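Local coordinates for hypothetical protein PH0730 (Pyrococcus horikoshii, PDB 2P8T) that is of unknown function but may bind ATP and have aminoacyl-tRNA ligase activity, at residues A[49-52]-A[53-56]; A[180-183]-A[184-188]; A[189-192]-A[193-197]. One frame throughout, in Å; residues are numbered along the deposited sequence.

Contact 1 of 3, residues A[49-52]-A[53-56]; sequences TLLR and KLSH
Arg52, Lys53 and Leu54 lie at the middle of this i to i+4 contact along helix 44-56, each meeting a residue one turn away. Arg52 acts through its backbone. Its carbonyl oxygen, Arg52 O, accepts the amide of His56, with His56 N 2.9 Å away. The same oxygen also sits 3.2 Å above the plane of the His56 ring, over its centre. The first torsion of His56 (chi1 -62°) turns the ring back along the helix to cover the oxygen with a face; the ring nitrogen ND1 is badly angled for a bond to it. The Arg52 chain itself bends at chi2 and chi3, and its guanidinium comes close to that of Arg48, a pairing of like charges.

Lys53 gives its amide to Thr49, with Lys53 N 2.9 Å from Thr49 O, while its CB rests 3.6 Å from both Thr49 O and Leu50 O. Beyond the bend at chi2 the chain runs out extended, its ammonium leading away from the preceding turn.

Leu54 makes the apolar part of the contact. Its side chain lies alongside that of Leu50, both pointing the same way, with Leu54 CD1 4.1 Å from Leu50 CD1; the same methyl is 4.3 Å from Leu51 CD2. Leu54 CG also covers the carbonyl of Leu50, which its own amide engages.

The arrangement of three helices followed by a two-stranded hairpin is consistent with a winged helix-turn-helix domain. Leu50 and Leu54 face helix 17-26 through Val23, with Leu50 also on Asp19 and Val20; Leu51 and Leu54 meet Ile60 of strand 60-62, and Ser55 O is hydrogen-bonded by Arg61.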
ATOM      1  N   THR A  49      15.562   7.093 -11.876  1.00 24.69           N
ATOM      2  CA  THR A  49      16.516   6.146 -11.336  1.00 23.41           C
ATOM      3  C   THR A  49      15.825   4.860 -10.897  1.00 22.26           C
ATOM      4  O   THR A  49      16.311   3.766 -11.165  1.00 20.80           O
ATOM      5  CB  THR A  49      17.297   6.761 -10.153  1.00 23.56           C
ATOM      6  OG1 THR A  49      18.036   7.898 -10.635  1.00 24.63           O
ATOM      7  CG2 THR A  49      18.246   5.763  -9.576  1.00 24.02           C
ATOM      8  N   LEU A  50      14.693   5.020 -10.221  1.00 21.59           N
ATOM      9  CA  LEU A  50      13.875   3.886  -9.821  1.00 20.81           C
ATOM     10  C   LEU A  50      13.474   3.036 -11.031  1.00 20.40           C
ATOM     11  O   LEU A  50      13.678   1.825 -10.995  1.00 20.45           O
ATOM     12  CB  LEU A  50      12.645   4.358  -9.026  1.00 20.80           C
ATOM     13  CG  LEU A  50      11.576   3.320  -8.703  1.00 21.64           C
ATOM     14  CD1 LEU A  50      12.153   2.109  -8.015  1.00 22.49           C
ATOM     15  CD2 LEU A  50      10.500   3.998  -7.846  1.00 22.06           C
ATOM     16  N   LEU A  51      12.951   3.659 -12.088  1.00 20.10           N
ATOM     17  CA  LEU A  51      12.520   2.924 -13.298  1.00 20.35           C
ATOM     18  C   LEU A  51      13.693   2.275 -14.028  1.00 20.57           C
ATOM     19  O   LEU A  51      13.586   1.156 -14.547  1.00 19.49           O
ATOM     20  CB  LEU A  51      11.701   3.809 -14.236  1.00 21.54           C
ATOM     21  CG  LEU A  51      10.358   4.332 -13.704  1.00 22.30           C
ATOM     22  CD1 LEU A  51       9.678   5.163 -14.750  1.00 24.73           C
ATOM     23  CD2 LEU A  51       9.435   3.200 -13.268  1.00 24.02           C
ATOM     24  N   ARG A  52      14.838   2.958 -14.038  1.00 20.09           N
ATOM     25  CA  ARG A  52      16.033   2.339 -14.597  1.00 19.76           C
ATOM     26  C   ARG A  52      16.474   1.121 -13.806  1.00 18.90           C
ATOM     27  O   ARG A  52      16.802   0.099 -14.397  1.00 17.03           O
ATOM     28  CB  ARG A  52      17.169   3.342 -14.799  1.00 20.86           C
ATOM     29  CG  ARG A  52      17.225   3.930 -16.209  1.00 24.79           C
ATOM     30  CD  ARG A  52      15.880   3.831 -16.933  1.00 35.16           C
ATOM     31  NE  ARG A  52      15.587   4.982 -17.783  1.00 39.82           N
ATOM     32  CZ  ARG A  52      14.709   5.929 -17.466  1.00 41.42           C
ATOM     33  NH1 ARG A  52      14.052   5.863 -16.314  1.00 38.92           N
ATOM     34  NH2 ARG A  52      14.499   6.941 -18.301  1.00 41.88           N
ATOM     35  N   LYS A  53      16.463   1.198 -12.472  1.00 17.80           N
ATOM     36  CA  LYS A  53      16.837   0.026 -11.695  1.00 17.17           C
ATOM     37  C   LYS A  53      15.865  -1.113 -11.965  1.00 16.91           C
ATOM     38  O   LYS A  53      16.287  -2.246 -12.155  1.00 16.32           O
ATOM     39  CB  LYS A  53      16.895   0.321 -10.186  1.00 17.58           C
ATOM     40  CG  LYS A  53      17.512  -0.814  -9.374  1.00 18.70           C
ATOM     41  CD  LYS A  53      19.012  -0.923  -9.616  1.00 24.15           C
ATOM     42  CE  LYS A  53      19.617  -2.020  -8.750  1.00 26.74           C
ATOM     43  NZ  LYS A  53      21.093  -2.051  -8.968  1.00 29.16           N
ATOM     44  N   LEU A  54      14.570  -0.799 -11.985  1.00 16.72           N
ATOM     45  CA  LEU A  54      13.566  -1.834 -12.303  1.00 17.14           C
ATOM     46  C   LEU A  54      13.818  -2.441 -13.680  1.00 16.85           C
ATOM     47  O   LEU A  54      13.752  -3.663 -13.829  1.00 17.92           O
ATOM     48  CB  LEU A  54      12.149  -1.275 -12.195  1.00 16.57           C
ATOM     49  CG  LEU A  54      11.707  -0.938 -10.776  1.00 18.47           C
ATOM     50  CD1 LEU A  54      10.388  -0.227 -10.841  1.00 19.37           C
ATOM     51  CD2 LEU A  54      11.603  -2.191  -9.886  1.00 18.21           C
ATOM     52  N   SER A  55      14.207  -1.611 -14.653  1.00 17.50           N
ATOM     53  CA  SER A  55      14.561  -2.122 -15.995  1.00 18.10           C
ATOM     54  C   SER A  55      15.789  -3.051 -16.004  1.00 17.56           C
ATOM     55  O   SER A  55      15.778  -4.113 -16.636  1.00 16.54           O
ATOM     56  CB  SER A  55      14.783  -0.959 -16.987  1.00 17.95           C
ATOM     57  OG  SER A  55      14.997  -1.494 -18.298  1.00 23.04           O
ATOM     58  N   HIS A  56      16.846  -2.655 -15.284  1.00 17.21           N
ATOM     59  CA  HIS A  56      18.067  -3.442 -15.215  1.00 17.37           C
ATOM     60  C   HIS A  56      17.783  -4.795 -14.612  1.00 17.76           C
ATOM     61  O   HIS A  56      18.317  -5.808 -15.064  1.00 17.86           O
ATOM     62  CB  HIS A  56      19.161  -2.719 -14.398  1.00 17.41           C
ATOM     63  CG  HIS A  56      19.569  -1.411 -14.995  1.00 19.75           C
ATOM     64  ND1 HIS A  56      20.248  -0.445 -14.280  1.00 20.09           N
ATOM     65  CD2 HIS A  56      19.330  -0.880 -16.215  1.00 18.79           C
ATOM     66  CE1 HIS A  56      20.428   0.617 -15.045  1.00 22.33           C
ATOM     67  NE2 HIS A  56      19.876   0.383 -16.225  1.00 21.84           N
TER

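Contact 2 of 3, residues A[180-183]-A[184-188]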
ATOM      1  N   ILE A 180       1.398   1.970   2.473  1.00 16.32           N
ATOM      2  CA  ILE A 180       2.416   0.989   2.098  1.00 16.59           C
ATOM      3  C   ILE A 180       3.481   0.880   3.194  1.00 16.63           C
ATOM      4  O   ILE A 180       3.939  -0.205   3.513  1.00 15.29           O
ATOM      5  CB  ILE A 180       3.011   1.274   0.693  1.00 16.98           C
ATOM      6  CG1 ILE A 180       1.924   1.062  -0.361  1.00 16.68           C
ATOM      7  CG2 ILE A 180       4.226   0.336   0.410  1.00 16.27           C
ATOM      8  CD1 ILE A 180       2.283   1.514  -1.766  1.00 18.30           C
ATOM      9  N   HIS A 181       3.843   2.007   3.807  1.00 16.57           N
ATOM     10  CA  HIS A 181       4.794   1.944   4.924  1.00 17.61           C
ATOM     11  C   HIS A 181       4.286   1.015   6.048  1.00 17.31           C
ATOM     12  O   HIS A 181       5.023   0.190   6.552  1.00 16.38           O
ATOM     13  CB  HIS A 181       5.059   3.351   5.457  1.00 17.20           C
ATOM     14  CG  HIS A 181       6.029   3.382   6.594  1.00 21.75           C
ATOM     15  ND1 HIS A 181       7.318   2.910   6.480  1.00 24.34           N
ATOM     16  CD2 HIS A 181       5.893   3.809   7.869  1.00 22.14           C
ATOM     17  CE1 HIS A 181       7.940   3.049   7.638  1.00 25.32           C
ATOM     18  NE2 HIS A 181       7.099   3.601   8.496  1.00 23.22           N
ATOM     19  N   VAL A 182       3.014   1.160   6.427  1.00 17.26           N
ATOM     20  CA  VAL A 182       2.404   0.303   7.462  1.00 16.99           C
ATOM     21  C   VAL A 182       2.370  -1.167   7.030  1.00 17.45           C
ATOM     22  O   VAL A 182       2.724  -2.078   7.795  1.00 17.04           O
ATOM     23  CB  VAL A 182       0.977   0.811   7.869  1.00 17.00           C
ATOM     24  CG1 VAL A 182       0.363  -0.103   8.936  1.00 15.46           C
ATOM     25  CG2 VAL A 182       1.028   2.288   8.363  1.00 17.66           C
ATOM     26  N   ALA A 183       1.970  -1.396   5.773  1.00 17.72           N
ATOM     27  CA  ALA A 183       1.980  -2.732   5.180  1.00 18.23           C
ATOM     28  C   ALA A 183       3.358  -3.373   5.266  1.00 18.69           C
ATOM     29  O   ALA A 183       3.513  -4.557   5.679  1.00 18.24           O
ATOM     30  CB  ALA A 183       1.525  -2.636   3.733  1.00 18.71           C
ATOM     31  N   TYR A 184       4.369  -2.586   4.883  1.00 18.59           N
ATOM     32  CA  TYR A 184       5.763  -3.038   4.958  1.00 19.99           C
ATOM     33  C   TYR A 184       6.209  -3.400   6.382  1.00 19.68           C
ATOM     34  O   TYR A 184       6.854  -4.440   6.579  1.00 20.19           O
ATOM     35  CB  TYR A 184       6.693  -1.999   4.335  1.00 20.69           C
ATOM     36  CG  TYR A 184       8.141  -2.444   4.328  1.00 22.55           C
ATOM     37  CD1 TYR A 184       8.542  -3.547   3.582  1.00 25.71           C
ATOM     38  CD2 TYR A 184       9.100  -1.767   5.080  1.00 25.68           C
ATOM     39  CE1 TYR A 184       9.870  -3.985   3.581  1.00 26.47           C
ATOM     40  CE2 TYR A 184      10.440  -2.200   5.089  1.00 27.92           C
ATOM     41  CZ  TYR A 184      10.803  -3.311   4.336  1.00 25.87           C
ATOM     42  OH  TYR A 184      12.119  -3.744   4.320  1.00 26.84           O
ATOM     43  N   ILE A 185       5.858  -2.586   7.382  1.00 19.88           N
ATOM     44  CA  ILE A 185       6.169  -2.956   8.786  1.00 20.53           C
ATOM     45  C   ILE A 185       5.571  -4.331   9.139  1.00 20.98           C
ATOM     46  O   ILE A 185       6.226  -5.190   9.739  1.00 20.06           O
ATOM     47  CB  ILE A 185       5.677  -1.886   9.815  1.00 21.10           C
ATOM     48  CG1 ILE A 185       6.411  -0.551   9.612  1.00 21.52           C
ATOM     49  CG2 ILE A 185       5.826  -2.425  11.265  1.00 21.76           C
ATOM     50  CD1 ILE A 185       5.704   0.646  10.197  1.00 23.79           C
ATOM     51  N   LEU A 186       4.310  -4.544   8.767  1.00 20.85           N
ATOM     52  CA  LEU A 186       3.602  -5.769   9.139  1.00 21.54           C
ATOM     53  C   LEU A 186       4.107  -7.033   8.435  1.00 22.42           C
ATOM     54  O   LEU A 186       4.005  -8.158   8.978  1.00 23.54           O
ATOM     55  CB  LEU A 186       2.103  -5.598   8.840  1.00 20.78           C
ATOM     56  CG  LEU A 186       1.368  -4.736   9.864  1.00 20.41           C
ATOM     57  CD1 LEU A 186       0.010  -4.313   9.302  1.00 19.33           C
ATOM     58  CD2 LEU A 186       1.240  -5.475  11.187  1.00 21.43           C
ATOM     59  N   LYS A 187       4.643  -6.852   7.230  1.00 22.97           N
ATOM     60  CA  LYS A 187       5.044  -7.978   6.377  1.00 23.75           C
ATOM     61  C   LYS A 187       6.536  -7.973   5.988  1.00 24.80           C
ATOM     62  O   LYS A 187       6.943  -8.667   5.042  1.00 24.03           O
ATOM     63  CB  LYS A 187       4.164  -8.016   5.127  1.00 23.22           C
ATOM     64  CG  LYS A 187       2.756  -8.522   5.394  1.00 24.40           C
ATOM     65  CD  LYS A 187       2.797  -9.945   5.992  1.00 26.73           C
ATOM     66  CE  LYS A 187       1.456 -10.619   5.860  1.00 28.21           C
ATOM     67  NZ  LYS A 187       1.503 -12.070   6.232  1.00 30.60           N
ATOM     68  N   LYS A 188       7.322  -7.194   6.738  1.00 26.45           N
ATOM     69  CA  LYS A 188       8.760  -6.974   6.508  1.00 28.85           C
ATOM     70  C   LYS A 188       9.529  -8.270   6.218  1.00 29.64           C
ATOM     71  O   LYS A 188      10.313  -8.343   5.268  1.00 30.21           O
ATOM     72  CB  LYS A 188       9.348  -6.274   7.755  1.00 28.60           C
ATOM     73  CG  LYS A 188      10.821  -5.825   7.679  1.00 30.39           C
ATOM     74  CD  LYS A 188      11.333  -5.302   9.042  1.00 29.44           C
ATOM     75  CE  LYS A 188      11.577  -6.417  10.077  1.00 32.73           C
ATOM     76  NZ  LYS A 188      12.574  -6.015  11.162  1.00 32.28           N
TER
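A CH-pi contact between Ile185 and the His181 ring, one turn apart, marks this buried section of the last turns of helix 172-187. Ile185 CD1 stands over one face of the imidazole, 4.0 Å from the ring centroid and 28° off its normal. The nearest ring atom is His181 NE2, 3.7 Å from Ile185 CD1. The histidine reaches this place with CG trans to its backbone N (chi1 -180°), which swings the ring forward along the helix to the isoleucine. Lower on the same branch, Ile185 CG1 rests 3.4 Å from His181 O, the carbonyl that the isoleucine amide also engages. Other partners of the ring lie outside: ND1 is hydrogen-bonded to Glu18, and the ring stacks with Phe120. Rotation of the imidazole is thereby fixed by a carboxylate as well as by packing.

The helix belongs to the DUF4443 region, where Val182 and Ile185 pack on helix 110-119 and Ile180 and Leu186 on strand 95-102 of an antiparallel sheet, while Tyr184 lies against Val17 and Glu18 of helix 17-26. Within the helix, Val182 CG1 lies 4.2 Å from Leu186 CD1, continuing the apolar surface.

Tyr184 N binds Ile180 O at 2.8 Å. Farther along, Lys187 N divides itself between Ala183 O at 3.0 Å and, weakly, Tyr184 O.

Contact 3 of 3, residues A[189-192]-A[193-197]; sequences EEIT and PEILE
Thr192 lays its methyl across the side chain of Ile195 at about a right angle, with Thr192 CG2 only 3.5 Å from Ile195 CG1, tighter than usual for two carbons. The residue is the N-cap of the short helix 193-196, and its hydroxyl closes an ST turn: Thr192 OG1 accepts from Glu194 N at 3.2 Å, the N-H...O angle being 155°. The first torsion serves both roles. With OG1 trans to the backbone N (chi1 174°), the oxygen faces the opening turn while CG2 is directed at Ile195. Pro193 comes first in the helix and has no N-H to offer, which leaves the Glu194 amide as the one that the hydroxyl caps. With an alanine here, the Glu194 amide would probably be left without its capping acceptor, and a gap would be likely to open beside Ile195 CG1.

The carbonyl of Thr192 is used as well. Ile195 N approaches it at 3.1 Å from Thr192 O, but from well above the carbonyl plane, 58° out of it, and Leu196 N makes a longer, weak bond to the same oxygen. Two amides thus share one acceptor at the start of the helix.

Ile191 completes the apolar side. Its CG2 lies 4.0 Å from Ile195 CB, and the two side chains cross at a slant. Ile195 continues from here into a buried site between helix 17-26, where it meets Val17, Val20 and Leu21, and helix 71-81, where it meets Ile76 and Leu80. The link between helix 172-187 and the C terminus is in this way packed onto the N-terminal helical region. At the far end of the turn, Glu197 N donates to Pro193 O at 2.8 Å.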
ATOM      1  N   GLU A 189       9.300  -9.285   7.043  1.00 31.52           N
ATOM      2  CA  GLU A 189      10.029 -10.547   6.933  1.00 32.21           C
ATOM      3  C   GLU A 189       9.575 -11.384   5.734  1.00 31.76           C
ATOM      4  O   GLU A 189      10.238 -12.351   5.361  1.00 32.07           O
ATOM      5  CB  GLU A 189       9.913 -11.345   8.244  1.00 32.48           C
ATOM      6  CG  GLU A 189      10.500 -10.597   9.480  1.00 34.48           C
ATOM      7  CD  GLU A 189      10.279 -11.333  10.800  1.00 34.77           C
ATOM      8  OE1 GLU A 189      11.050 -12.274  11.091  1.00 38.61           O
ATOM      9  OE2 GLU A 189       9.357 -10.955  11.556  1.00 38.94           O
ATOM     10  N   GLU A 190       8.445 -11.022   5.134  1.00 30.55           N
ATOM     11  CA  GLU A 190       7.888 -11.820   4.051  1.00 30.34           C
ATOM     12  C   GLU A 190       8.086 -11.205   2.672  1.00 28.98           C
ATOM     13  O   GLU A 190       7.814 -11.857   1.665  1.00 29.63           O
ATOM     14  CB  GLU A 190       6.397 -12.104   4.292  1.00 30.93           C
ATOM     15  CG  GLU A 190       6.047 -12.611   5.714  1.00 33.91           C
ATOM     16  CD  GLU A 190       6.803 -13.849   6.122  1.00 39.58           C
ATOM     17  OE1 GLU A 190       6.883 -14.794   5.300  1.00 41.87           O
ATOM     18  OE2 GLU A 190       7.309 -13.880   7.276  1.00 41.73           O
ATOM     19  N   ILE A 191       8.529  -9.948   2.632  1.00 27.90           N
ATOM     20  CA  ILE A 191       8.789  -9.237   1.380  1.00 27.10           C
ATOM     21  C   ILE A 191       9.940  -9.940   0.652  1.00 27.22           C
ATOM     22  O   ILE A 191      10.981 -10.187   1.261  1.00 27.15           O
ATOM     23  CB  ILE A 191       9.189  -7.749   1.626  1.00 26.86           C
ATOM     24  CG1 ILE A 191       8.093  -6.966   2.390  1.00 26.88           C
ATOM     25  CG2 ILE A 191       9.537  -7.050   0.315  1.00 26.59           C
ATOM     26  CD1 ILE A 191       6.758  -6.831   1.653  1.00 22.76           C
ATOM     27  N   THR A 192       9.737 -10.266  -0.625  1.00 27.22           N
ATOM     28  CA  THR A 192      10.719 -11.027  -1.432  1.00 27.75           C
ATOM     29  C   THR A 192      12.054 -10.285  -1.558  1.00 27.07           C
ATOM     30  O   THR A 192      12.065  -9.052  -1.670  1.00 27.06           O
ATOM     31  CB  THR A 192      10.168 -11.388  -2.858  1.00 27.95           C
ATOM     32  OG1 THR A 192      11.203 -11.995  -3.655  1.00 30.60           O
ATOM     33  CG2 THR A 192       9.702 -10.160  -3.586  1.00 28.23           C
ATOM     34  N   PRO A 193      13.183 -11.027  -1.538  1.00 26.94           N
ATOM     35  CA  PRO A 193      14.480 -10.381  -1.786  1.00 27.33           C
ATOM     36  C   PRO A 193      14.564  -9.656  -3.133  1.00 27.52           C
ATOM     37  O   PRO A 193      15.316  -8.689  -3.260  1.00 26.58           O
ATOM     38  CB  PRO A 193      15.472 -11.542  -1.755  1.00 27.42           C
ATOM     39  CG  PRO A 193      14.778 -12.623  -0.954  1.00 27.63           C
ATOM     40  CD  PRO A 193      13.325 -12.472  -1.283  1.00 27.02           C
ATOM     41  N   GLU A 194      13.798 -10.120  -4.124  1.00 27.26           N
ATOM     42  CA  GLU A 194      13.793  -9.509  -5.442  1.00 28.18           C
ATOM     43  C   GLU A 194      13.352  -8.052  -5.380  1.00 27.53           C
ATOM     44  O   GLU A 194      13.794  -7.243  -6.180  1.00 27.89           O
ATOM     45  CB  GLU A 194      12.904 -10.297  -6.414  1.00 28.98           C
ATOM     46  CG  GLU A 194      13.266 -11.775  -6.508  1.00 31.84           C
ATOM     47  CD  GLU A 194      12.826 -12.431  -7.813  1.00 36.32           C
ATOM     48  OE1 GLU A 194      11.778 -12.047  -8.372  1.00 37.62           O
ATOM     49  OE2 GLU A 194      13.543 -13.346  -8.284  1.00 39.83           O
ATOM     50  N   ILE A 195      12.475  -7.729  -4.429  1.00 27.33           N
ATOM     51  CA  ILE A 195      12.056  -6.348  -4.204  1.00 26.34           C
ATOM     52  C   ILE A 195      13.143  -5.572  -3.457  1.00 26.06           C
ATOM     53  O   ILE A 195      13.489  -4.447  -3.824  1.00 25.76           O
ATOM     54  CB  ILE A 195      10.717  -6.277  -3.430  1.00 26.50           C
ATOM     55  CG1 ILE A 195       9.561  -6.753  -4.320  1.00 26.02           C
ATOM     56  CG2 ILE A 195      10.436  -4.841  -2.912  1.00 27.13           C
ATOM     57  CD1 ILE A 195       8.204  -6.813  -3.605  1.00 26.67           C
ATOM     58  N   LEU A 196      13.667  -6.173  -2.401  1.00 25.96           N
ATOM     59  CA  LEU A 196      14.744  -5.555  -1.618  1.00 26.73           C
ATOM     60  C   LEU A 196      15.963  -5.245  -2.490  1.00 27.19           C
ATOM     61  O   LEU A 196      16.669  -4.262  -2.239  1.00 27.85           O
ATOM     62  CB  LEU A 196      15.145  -6.465  -0.457  1.00 27.13           C
ATOM     63  CG  LEU A 196      14.063  -6.821   0.572  1.00 27.65           C
ATOM     64  CD1 LEU A 196      14.590  -7.858   1.580  1.00 29.34           C
ATOM     65  CD2 LEU A 196      13.537  -5.569   1.287  1.00 31.46           C
ATOM     66  N   GLU A 197      16.195  -6.062  -3.524  1.00 26.70           N
ATOM     67  CA  GLU A 197      17.305  -5.843  -4.473  1.00 26.66           C
ATOM     68  C   GLU A 197      17.236  -4.490  -5.202  1.00 25.13           C
ATOM     69  O   GLU A 197      18.241  -3.988  -5.707  1.00 24.14           O
ATOM     70  CB  GLU A 197      17.353  -6.979  -5.508  1.00 26.17           C
ATOM     71  CG  GLU A 197      18.753  -7.280  -6.040  1.00 29.45           C
ATOM     72  CD  GLU A 197      18.824  -8.474  -6.992  1.00 30.48           C
ATOM     73  OE1 GLU A 197      17.780  -9.126  -7.283  1.00 33.19           O
ATOM     74  OE2 GLU A 197      19.957  -8.764  -7.451  1.00 34.26           O
TER

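From the N terminus, contact 1 comes first, on helix 44-56 of the N-terminal region; contact 2 follows much later on helix 172-187, and contact 3 directly after it. All are local and in series, with none nested or crossed, and none closes a long loop; contact 3 shapes the turn into helix 193-196. Contacts 1 and 2 do not touch, their nearest atoms being about 11 Å apart. Contact 3 lies between them: Ile191 CG1 meets Tyr184 CD1 at 3.6 Å, and Glu197 O meets Lys53 CE at 3.9 Å. The C-terminal chain thus returns from the sheet-bearing part to the N-terminal helices, with helix 17-26 touched by all three.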